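Local coordinates for aldolase (Klebsiella pneumoniae, PDB 6VOQ), which belongs to the class II aldolase and adducin family, whose members share an AraD-like fold, and binds a zinc ion, at residues 129-134 with 157-162; 22-27 with 93-98; 9-14 with 168-173. One frame throughout, in Å; residues are numbered along the deposited sequence.

In the fold
All three contacts are largely buried, but they differ in chemistry. Contact 1 is parallel strand pairing at one border of the mixed sheet, held by backbone hydrogen bonds; contact 2 sets a loop against the end of strand 91-94 through apolar side chains and water bridges. These two meet at the zinc ion, contact 1 giving His161 and contact 2 giving His94 and His96, and both reach the second subunit. Contact 3 packs two helices on the sheet mainly through apolar side chains, with a long salt bridge and a water at its edge, and no other chain of the assembly touches it. It joins contact 2 where Val93 meets Leu170 and Ala173.

Contact 1: residues 129-134 with 157-162. With ZN (zinc ion), chain B.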
loop_
_atom_site.group_PDB
_atom_site.type_symbol
_atom_site.label_atom_id
_atom_site.label_comp_id
_atom_site.label_asym_id
_atom_site.label_seq_id
_atom_site.Cartn_x
_atom_site.Cartn_y
_atom_site.Cartn_z
ATOM N N VAL A 129 -7.863 2.683 -25.132
ATOM C CA VAL A 129 -8.720 3.252 -24.101
ATOM C C VAL A 129 -9.083 4.688 -24.466
ATOM O O VAL A 129 -8.246 5.591 -24.339
ATOM C CB VAL A 129 -8.044 3.182 -22.724
ATOM C CG1 VAL A 129 -8.982 3.728 -21.669
ATOM C CG2 VAL A 129 -7.636 1.729 -22.396
ATOM N N PRO A 130 -10.310 4.947 -24.909
ATOM C CA PRO A 130 -10.723 6.320 -25.212
ATOM C C PRO A 130 -10.993 7.129 -23.946
ATOM O O PRO A 130 -11.102 6.604 -22.836
ATOM C CB PRO A 130 -12.007 6.129 -26.022
ATOM C CG PRO A 130 -12.573 4.859 -25.493
ATOM C CD PRO A 130 -11.392 3.979 -25.162
ATOM N N VAL A 131 -11.106 8.437 -24.137
ATOM C CA VAL A 131 -11.309 9.368 -23.039
ATOM C C VAL A 131 -12.633 10.076 -23.258
ATOM O O VAL A 131 -12.893 10.597 -24.347
ATOM C CB VAL A 131 -10.156 10.378 -22.928
ATOM C CG1 VAL A 131 -10.424 11.354 -21.797
ATOM C CG2 VAL A 131 -8.835 9.634 -22.705
ATOM N N VAL A 132 -13.475 10.068 -22.232
ATOM C CA VAL A 132 -14.736 10.793 -22.263
ATOM C C VAL A 132 -14.481 12.137 -21.601
ATOM O O VAL A 132 -13.851 12.175 -20.535
ATOM C CB VAL A 132 -15.855 10.017 -21.554
ATOM C CG1 VAL A 132 -17.093 10.895 -21.436
ATOM C CG2 VAL A 132 -16.146 8.712 -22.293
ATOM N N PRO A 133 -14.907 13.247 -22.201
ATOM C CA PRO A 133 -14.741 14.548 -21.548
ATOM C C PRO A 133 -15.392 14.571 -20.174
ATOM O O PRO A 133 -16.266 13.760 -19.849
ATOM C CB PRO A 133 -15.424 15.523 -22.513
ATOM C CG PRO A 133 -15.361 14.848 -23.835
ATOM C CD PRO A 133 -15.481 13.378 -23.550
ATOM N N TYR A 134 -14.918 15.496 -19.343
ATOM C CA TYR A 134 -15.517 15.664 -18.030
ATOM C C TYR A 134 -16.886 16.311 -18.167
ATOM O O TYR A 134 -17.063 17.276 -18.919
ATOM C CB TYR A 134 -14.654 16.526 -17.112
ATOM C CG TYR A 134 -15.441 16.915 -15.885
ATOM C CD1 TYR A 134 -15.654 15.997 -14.864
ATOM C CD2 TYR A 134 -16.045 18.166 -15.781
ATOM C CE1 TYR A 134 -16.411 16.320 -13.752
ATOM C CE2 TYR A 134 -16.815 18.497 -14.674
ATOM C CZ TYR A 134 -16.983 17.566 -13.656
ATOM O OH TYR A 134 -17.737 17.871 -12.544
ATOM N N LEU A 157 -11.950 5.857 -20.193
ATOM C CA LEU A 157 -11.471 6.738 -19.137
ATOM C C LEU A 157 -12.352 7.977 -19.137
ATOM O O LEU A 157 -12.341 8.753 -20.101
ATOM C CB LEU A 157 -10.000 7.084 -19.330
ATOM C CG LEU A 157 -9.279 7.794 -18.184
ATOM C CD1 LEU A 157 -9.371 7.003 -16.899
ATOM C CD2 LEU A 157 -7.826 8.023 -18.541
ATOM N N LEU A 158 -13.134 8.139 -18.067
ATOM C CA LEU A 158 -13.915 9.350 -17.849
ATOM C C LEU A 158 -13.000 10.425 -17.278
ATOM O O LEU A 158 -12.463 10.266 -16.178
ATOM C CB LEU A 158 -15.074 9.086 -16.892
ATOM C CG LEU A 158 -16.006 7.916 -17.175
ATOM C CD1 LEU A 158 -17.121 7.941 -16.148
ATOM C CD2 LEU A 158 -16.579 7.992 -18.569
ATOM N N ALA A 159 -12.799 11.497 -18.037
ATOM C CA ALA A 159 -11.888 12.550 -17.614
ATOM C C ALA A 159 -12.313 13.104 -16.260
ATOM O O ALA A 159 -13.505 13.199 -15.963
ATOM C CB ALA A 159 -11.852 13.658 -18.663
ATOM N N ASN A 160 -11.325 13.450 -15.431
ATOM C CA ASN A 160 -11.565 13.999 -14.092
ATOM C C ASN A 160 -12.498 13.107 -13.277
ATOM O O ASN A 160 -13.377 13.585 -12.559
ATOM C CB ASN A 160 -12.132 15.415 -14.160
ATOM C CG ASN A 160 -11.253 16.357 -14.920
ATOM O OD1 ASN A 160 -11.464 16.603 -16.112
ATOM N ND2 ASN A 160 -10.256 16.902 -14.242
ATOM N N HIS A 161 -12.310 11.799 -13.389
ATOM C CA HIS A 161 -13.270 10.889 -12.792
ATOM C C HIS A 161 -12.649 9.532 -12.506
ATOM O O HIS A 161 -12.312 9.236 -11.355
ATOM C CB HIS A 161 -14.475 10.744 -13.710
ATOM C CG HIS A 161 -15.625 10.024 -13.084
ATOM N ND1 HIS A 161 -16.907 10.100 -13.582
ATOM C CD2 HIS A 161 -15.691 9.221 -11.998
ATOM C CE1 HIS A 161 -17.711 9.370 -12.832
ATOM N NE2 HIS A 161 -16.997 8.827 -11.863
ATOM N N GLY A 162 -12.510 8.695 -13.540
ATOM C CA GLY A 162 -11.954 7.371 -13.379
ATOM C C GLY A 162 -12.334 6.391 -14.479
ATOM O O GLY A 162 -13.057 6.730 -15.427
HETATM ZN ZN ZN B . -17.564 7.357 -10.404
HETATM O O HOH W 1 -16.008 12.466 -17.197
#
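Val132 and Leu158 lie side by side and point the same way from a pair of parallel strands, the two strands of the beta-alpha-beta crossover made by strand 131-132, helix 140-149 and strand 155-158. With CG of Leu158 set anti to its own carbonyl carbon (chi1 -51°), the CD2 methyl leans across to Val132 and comes within 3.7 Å of its CB. The crossover helix packs on the same valine through Ala145, Leu146 and Leu149. Val131 and Leu157 occupy the other face, where CG1 of Val131 also reaches CB of Ala159 at 4.1 Å and Leu157 turns to Leu103 of helix 98-104. Three backbone bonds tie the strands: Leu157 N to Pro130 O at 2.9 Å, Val132 N to Leu157 O at 2.7 Å, and Ala159 N to Val132 O at 2.8 Å. The carbonyl of Leu157 receives a second, weaker approach from the CA-H of Val131, with CA 3.2 Å from the oxygen.

Beyond the paired residues, Tyr134 and Asn160 cross at about a right angle, ring and amide planes 84° apart. OD1 of Asn160 sits 3.3 Å from CB of Tyr134, while the carbonyl oxygen of Ala159 lies at the ring's edge, in its plane. The other end of the amide is committed across the interface, ND2 donating to the carbonyl oxygens of Phe118 and Arg196 of the second subunit. A water bridges Pro133 O and Ala159 O by donating to both. His161 and Gly162, together facing Leu158, form a classic beta bulge where the next strand begins. From there the imidazole of His161 leads away from strand 131-132 to join Glu75, His94 and His96, its NE2 2.1 Å from the zinc ion.

Contact 2: residues 22-27 with 93-98; sequences GYATGS and VHLHSH. With ZN (zinc ion), chain B.
The backbone N of His96 donates to a water 2.8 Å away, and the same water donates to the carbonyl O of Tyr23, 3.1 Å from it, so that residues 22-27 and 93-98 are joined through solvent. The loop after helix 4-20 here meets the end of strand 91-94, where the His-X-His pair of the zinc site, typical of the class II aldolase/adducin family, runs from the last strand residue, His94, into the following loop at His96. A second water repeats the bridge farther along, donating to Gly22 O and accepting from His98 N in the first turn of helix 98-104.

Direct contact is apolar and centres on Leu95. Its CG lies anti to the carbonyl carbon (chi1 -63°), and the fork divides between neighbours: CD1 meets CB of Tyr23 at 3.9 Å, and CD2 meets CB of Ala24, also at 3.9 Å. CB of Ser97 lies at the edge of the Tyr23 ring, near its plane, while the serine OG bonds to Glu181. Tyr23 packs against Thr25 of the third subunit.

Flanking Leu95, His94 and His96 turn to the zinc ion, and Glu75 and His161 complete its site. The ring of His96 stacks on Tyr121 of the second subunit. ND1 of His94 is held by Pro163 O, which probably fixes the rotation of that ring, and CE1 of His94 lies in plane at the edge of the His96 imidazole.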
loop_
_atom_site.group_PDB
_atom_site.type_symbol
_atom_site.label_atom_id
_atom_site.label_comp_id
_atom_site.label_asym_id
_atom_site.label_seq_id
_atom_site.Cartn_x
_atom_site.Cartn_y
_atom_site.Cartn_z
ATOM N N GLY A 22 -7.191 -1.465 -1.834
ATOM C CA GLY A 22 -6.983 -0.059 -2.100
ATOM C C GLY A 22 -7.508 0.439 -3.428
ATOM O O GLY A 22 -7.434 1.647 -3.684
ATOM N N TYR A 23 -8.030 -0.449 -4.280
ATOM C CA TYR A 23 -8.598 -0.028 -5.556
ATOM C C TYR A 23 -9.853 0.811 -5.368
ATOM O O TYR A 23 -10.166 1.651 -6.218
ATOM C CB TYR A 23 -8.920 -1.246 -6.419
ATOM C CG TYR A 23 -7.710 -1.998 -6.877
ATOM C CD1 TYR A 23 -7.208 -3.063 -6.129
ATOM C CD2 TYR A 23 -7.060 -1.648 -8.057
ATOM C CE1 TYR A 23 -6.090 -3.761 -6.540
ATOM C CE2 TYR A 23 -5.936 -2.332 -8.475
ATOM C CZ TYR A 23 -5.454 -3.393 -7.712
ATOM O OH TYR A 23 -4.340 -4.088 -8.122
ATOM N N ALA A 24 -10.597 0.587 -4.286
ATOM C CA ALA A 24 -11.763 1.397 -3.963
ATOM C C ALA A 24 -11.621 1.940 -2.552
ATOM O O ALA A 24 -11.200 1.221 -1.639
ATOM C CB ALA A 24 -13.073 0.608 -4.080
ATOM N N THR A 25 -11.968 3.213 -2.385
ATOM C CA THR A 25 -11.941 3.867 -1.085
ATOM C C THR A 25 -13.287 4.521 -0.822
ATOM O O THR A 25 -13.889 5.101 -1.727
ATOM C CB THR A 25 -10.847 4.933 -1.004
ATOM O OG1 THR A 25 -11.267 6.089 -1.739
ATOM C CG2 THR A 25 -9.529 4.413 -1.571
ATOM N N GLY A 26 -13.751 4.422 0.416
ATOM C CA GLY A 26 -14.945 5.153 0.810
ATOM C C GLY A 26 -16.172 4.667 0.069
ATOM O O GLY A 26 -16.422 3.463 -0.048
ATOM N N SER A 27 -16.948 5.617 -0.444
ATOM C CA SER A 27 -18.192 5.342 -1.147
ATOM C C SER A 27 -18.012 5.195 -2.654
ATOM O O SER A 27 -19.010 5.070 -3.370
ATOM C CB SER A 27 -19.204 6.454 -0.854
ATOM O OG SER A 27 -18.932 7.614 -1.633
ATOM N N VAL A 93 -16.740 -2.948 -14.358
ATOM C CA VAL A 93 -16.121 -2.498 -13.123
ATOM C C VAL A 93 -15.860 -1.012 -13.284
ATOM O O VAL A 93 -15.183 -0.590 -14.227
ATOM C CB VAL A 93 -14.827 -3.270 -12.828
ATOM C CG1 VAL A 93 -13.967 -2.544 -11.782
ATOM C CG2 VAL A 93 -15.164 -4.670 -12.367
ATOM N N HIS A 94 -16.438 -0.212 -12.403
ATOM C CA HIS A 94 -16.152 1.211 -12.362
ATOM C C HIS A 94 -15.515 1.537 -11.023
ATOM O O HIS A 94 -16.089 1.246 -9.970
ATOM C CB HIS A 94 -17.403 2.050 -12.562
ATOM C CG HIS A 94 -17.174 3.502 -12.295
ATOM N ND1 HIS A 94 -16.221 4.238 -12.971
ATOM C CD2 HIS A 94 -17.742 4.348 -11.406
ATOM C CE1 HIS A 94 -16.230 5.480 -12.523
ATOM N NE2 HIS A 94 -17.143 5.573 -11.573
ATOM N N LEU A 95 -14.332 2.130 -11.066
ATOM C CA LEU A 95 -13.606 2.507 -9.867
ATOM C C LEU A 95 -13.044 3.904 -10.045
ATOM O O LEU A 95 -12.914 4.403 -11.162
ATOM C CB LEU A 95 -12.452 1.546 -9.576
ATOM C CG LEU A 95 -12.784 0.099 -9.291
ATOM C CD1 LEU A 95 -11.489 -0.662 -9.337
ATOM C CD2 LEU A 95 -13.448 -0.022 -7.933
ATOM N N HIS A 96 -12.715 4.536 -8.925
ATOM C CA HIS A 96 -11.853 5.711 -8.944
ATOM C C HIS A 96 -10.439 5.325 -8.558
ATOM O O HIS A 96 -9.827 5.969 -7.699
ATOM C CB HIS A 96 -12.395 6.800 -8.023
ATOM C CG HIS A 96 -13.804 7.201 -8.325
ATOM N ND1 HIS A 96 -14.486 8.139 -7.580
ATOM C CD2 HIS A 96 -14.661 6.792 -9.288
ATOM C CE1 HIS A 96 -15.705 8.283 -8.064
ATOM N NE2 HIS A 96 -15.838 7.476 -9.101
ATOM N N SER A 97 -9.917 4.249 -9.154
ATOM C CA SER A 97 -8.601 3.759 -8.764
ATOM C C SER A 97 -7.560 4.835 -9.049
ATOM O O SER A 97 -7.682 5.605 -10.009
ATOM C CB SER A 97 -8.273 2.438 -9.476
ATOM O OG SER A 97 -8.317 2.543 -10.896
ATOM N N HIS A 98 -6.550 4.911 -8.181
ATOM C CA HIS A 98 -5.815 6.158 -8.007
ATOM C C HIS A 98 -5.140 6.607 -9.302
ATOM O O HIS A 98 -5.336 7.739 -9.765
ATOM C CB HIS A 98 -4.784 6.022 -6.894
ATOM C CG HIS A 98 -3.963 7.255 -6.722
ATOM N ND1 HIS A 98 -4.458 8.400 -6.131
ATOM C CD2 HIS A 98 -2.718 7.563 -7.160
ATOM C CE1 HIS A 98 -3.532 9.341 -6.161
ATOM N NE2 HIS A 98 -2.468 8.861 -6.783
HETATM ZN ZN ZN B . -17.564 7.357 -10.404
HETATM O O HOH W 2 -6.438 2.591 -6.305
HETATM O O HOH W 3 -12.339 3.809 -6.251
HETATM O O HOH W 4 -11.188 5.791 -4.493
#

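Contact 3: residues 9-14 with 168-173; sequences EEMVQI and SSLREA
This is a helix-to-helix contact on one face of the central sheet, where Met11 and Ile14 of helix 4-20 meet Leu170 and Arg171 in the first turn of helix 170-190. Leu170 lies between the helices, with CG anti to the backbone N (chi1 -170°), which points it at helix 4-20. Its CD2 methyl presses on the backbone of the other helix, 3.6 Å from Met11 CA, and also meets the CE methyl of Met11 at 3.9 Å, the two side chains crossing at about a right angle. Ile14 slides past Leu170 in the opposite direction, bringing its CD1 to 3.7 Å from Leu170 CG. Beneath this cluster, Met11 and Ile14 rest on strand 30-34, and Leu170 also reaches Ala91 and Val93 of strand 91-94.

Polar groups gather beside this cluster. Arg171 bends at chi3 (-65°), which lays one face of its guanidinium over Ile14, with NH2 3.7 Å from CG1. Glu10 crosses the arginine with carboxylate and guanidinium planes 87° apart, and the salt bridge is long, OE1 standing 3.8 Å from NE. A water mediates more closely, donating to Glu10 OE1 while accepting from Arg171 N at 2.9 Å. The carboxylate thus lies near the amino end of helix 170-190, where the helix dipole would probably favour its negative charge.

Residues of the same segment also bond the start of that helix. Ser169 is the N-cap, its OG accepting from Glu172 N at 3.1 Å, and Glu172 OE1 takes the backbone N-H of Ser168 at 2.6 Å. The arrangement, with helix 4-20 and the long helix 170-190 packed together over the sheet, is typical of the layered alpha/beta fold of the class II aldolase/adducin family.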
loop_
_atom_site.group_PDB
_atom_site.type_symbol
_atom_site.label_atom_id
_atom_site.label_comp_id
_atom_site.label_asym_id
_atom_site.label_seq_id
_atom_site.Cartn_x
_atom_site.Cartn_y
_atom_site.Cartn_z
ATOM N N GLU A 9 -22.740 -13.698 -5.061
ATOM C CA GLU A 9 -21.590 -14.038 -4.242
ATOM C C GLU A 9 -20.292 -13.458 -4.804
ATOM O O GLU A 9 -19.531 -12.812 -4.066
ATOM C CB GLU A 9 -21.523 -15.566 -4.141
ATOM C CG GLU A 9 -20.536 -16.154 -3.154
ATOM C CD GLU A 9 -20.441 -15.410 -1.829
ATOM O OE1 GLU A 9 -19.358 -15.501 -1.214
ATOM O OE2 GLU A 9 -21.428 -14.785 -1.370
ATOM N N GLU A 10 -20.036 -13.681 -6.099
ATOM C CA GLU A 10 -18.844 -13.155 -6.752
ATOM C C GLU A 10 -18.760 -11.640 -6.630
ATOM O O GLU A 10 -17.671 -11.086 -6.440
ATOM C CB GLU A 10 -18.843 -13.574 -8.224
ATOM C CG GLU A 10 -17.670 -13.053 -9.022
ATOM C CD GLU A 10 -16.634 -14.133 -9.249
ATOM O OE1 GLU A 10 -16.149 -14.274 -10.396
ATOM O OE2 GLU A 10 -16.318 -14.848 -8.269
ATOM N N MET A 11 -19.897 -10.951 -6.755
ATOM C CA MET A 11 -19.884 -9.497 -6.685
ATOM C C MET A 11 -19.464 -9.016 -5.305
ATOM O O MET A 11 -18.647 -8.101 -5.190
ATOM C CB MET A 11 -21.254 -8.940 -7.056
ATOM C CG MET A 11 -21.344 -7.432 -6.971
ATOM S SD MET A 11 -22.677 -6.763 -7.975
ATOM C CE MET A 11 -22.053 -7.163 -9.600
ATOM N N VAL A 12 -20.016 -9.615 -4.248
ATOM C CA VAL A 12 -19.609 -9.266 -2.887
ATOM C C VAL A 12 -18.121 -9.536 -2.678
ATOM O O VAL A 12 -17.392 -8.689 -2.148
ATOM C CB VAL A 12 -20.465 -10.035 -1.866
ATOM C CG1 VAL A 12 -19.967 -9.781 -0.433
ATOM C CG2 VAL A 12 -21.931 -9.659 -2.014
ATOM N N GLN A 13 -17.647 -10.714 -3.087
ATOM C CA GLN A 13 -16.248 -11.065 -2.872
ATOM C C GLN A 13 -15.333 -10.129 -3.641
ATOM O O GLN A 13 -14.346 -9.617 -3.101
ATOM C CB GLN A 13 -15.997 -12.515 -3.287
ATOM C CG GLN A 13 -16.692 -13.526 -2.415
ATOM C CD GLN A 13 -16.413 -14.957 -2.847
ATOM O OE1 GLN A 13 -15.752 -15.194 -3.858
ATOM N NE2 GLN A 13 -16.921 -15.918 -2.080
ATOM N N ILE A 14 -15.651 -9.889 -4.907
ATOM C CA ILE A 14 -14.813 -9.017 -5.711
ATOM C C ILE A 14 -14.790 -7.608 -5.126
ATOM O O ILE A 14 -13.725 -6.986 -5.022
ATOM C CB ILE A 14 -15.276 -9.067 -7.179
ATOM C CG1 ILE A 14 -14.710 -10.355 -7.800
ATOM C CG2 ILE A 14 -14.806 -7.846 -7.943
ATOM C CD1 ILE A 14 -14.974 -10.543 -9.250
ATOM N N SER A 168 -15.858 -10.125 -20.016
ATOM C CA SER A 168 -16.753 -11.241 -20.300
ATOM C C SER A 168 -17.306 -11.875 -19.034
ATOM O O SER A 168 -18.182 -12.741 -19.124
ATOM C CB SER A 168 -16.027 -12.303 -21.130
ATOM O OG SER A 168 -14.834 -12.728 -20.485
ATOM N N SER A 169 -16.790 -11.478 -17.875
ATOM C CA SER A 169 -17.326 -11.843 -16.574
ATOM C C SER A 169 -16.895 -10.762 -15.594
ATOM O O SER A 169 -16.117 -9.869 -15.939
ATOM C CB SER A 169 -16.840 -13.230 -16.146
ATOM O OG SER A 169 -15.472 -13.199 -15.786
ATOM N N LEU A 170 -17.404 -10.829 -14.360
ATOM C CA LEU A 170 -16.961 -9.855 -13.368
ATOM C C LEU A 170 -15.490 -10.047 -13.022
ATOM O O LEU A 170 -14.754 -9.067 -12.878
ATOM C CB LEU A 170 -17.817 -9.919 -12.108
ATOM C CG LEU A 170 -17.577 -8.760 -11.124
ATOM C CD1 LEU A 170 -17.703 -7.383 -11.813
ATOM C CD2 LEU A 170 -18.511 -8.845 -9.933
ATOM N N ARG A 171 -15.034 -11.292 -12.898
ATOM C CA ARG A 171 -13.627 -11.492 -12.566
ATOM C C ARG A 171 -12.721 -11.042 -13.705
ATOM O O ARG A 171 -11.635 -10.505 -13.464
ATOM C CB ARG A 171 -13.349 -12.953 -12.210
ATOM C CG ARG A 171 -11.905 -13.182 -11.759
ATOM C CD ARG A 171 -11.763 -14.389 -10.848
ATOM N NE ARG A 171 -12.463 -14.232 -9.573
ATOM C CZ ARG A 171 -12.028 -13.476 -8.569
ATOM N NH1 ARG A 171 -10.894 -12.789 -8.690
ATOM N NH2 ARG A 171 -12.729 -13.403 -7.442
ATOM N N GLU A 172 -13.141 -11.259 -14.953
ATOM C CA GLU A 172 -12.323 -10.835 -16.081
ATOM C C GLU A 172 -12.294 -9.315 -16.191
ATOM O O GLU A 172 -11.247 -8.728 -16.490
ATOM C CB GLU A 172 -12.840 -11.469 -17.369
ATOM C CG GLU A 172 -11.778 -11.632 -18.452
ATOM C CD GLU A 172 -12.109 -10.865 -19.733
ATOM O OE1 GLU A 172 -13.235 -10.334 -19.851
ATOM O OE2 GLU A 172 -11.234 -10.792 -20.624
ATOM N N ALA A 173 -13.429 -8.662 -15.939
ATOM C CA ALA A 173 -13.448 -7.204 -15.914
ATOM C C ALA A 173 -12.597 -6.671 -14.767
ATOM O O ALA A 173 -11.914 -5.650 -14.913
ATOM C CB ALA A 173 -14.889 -6.698 -15.813
HETATM O O HOH W 5 -16.977 -13.456 -12.578
#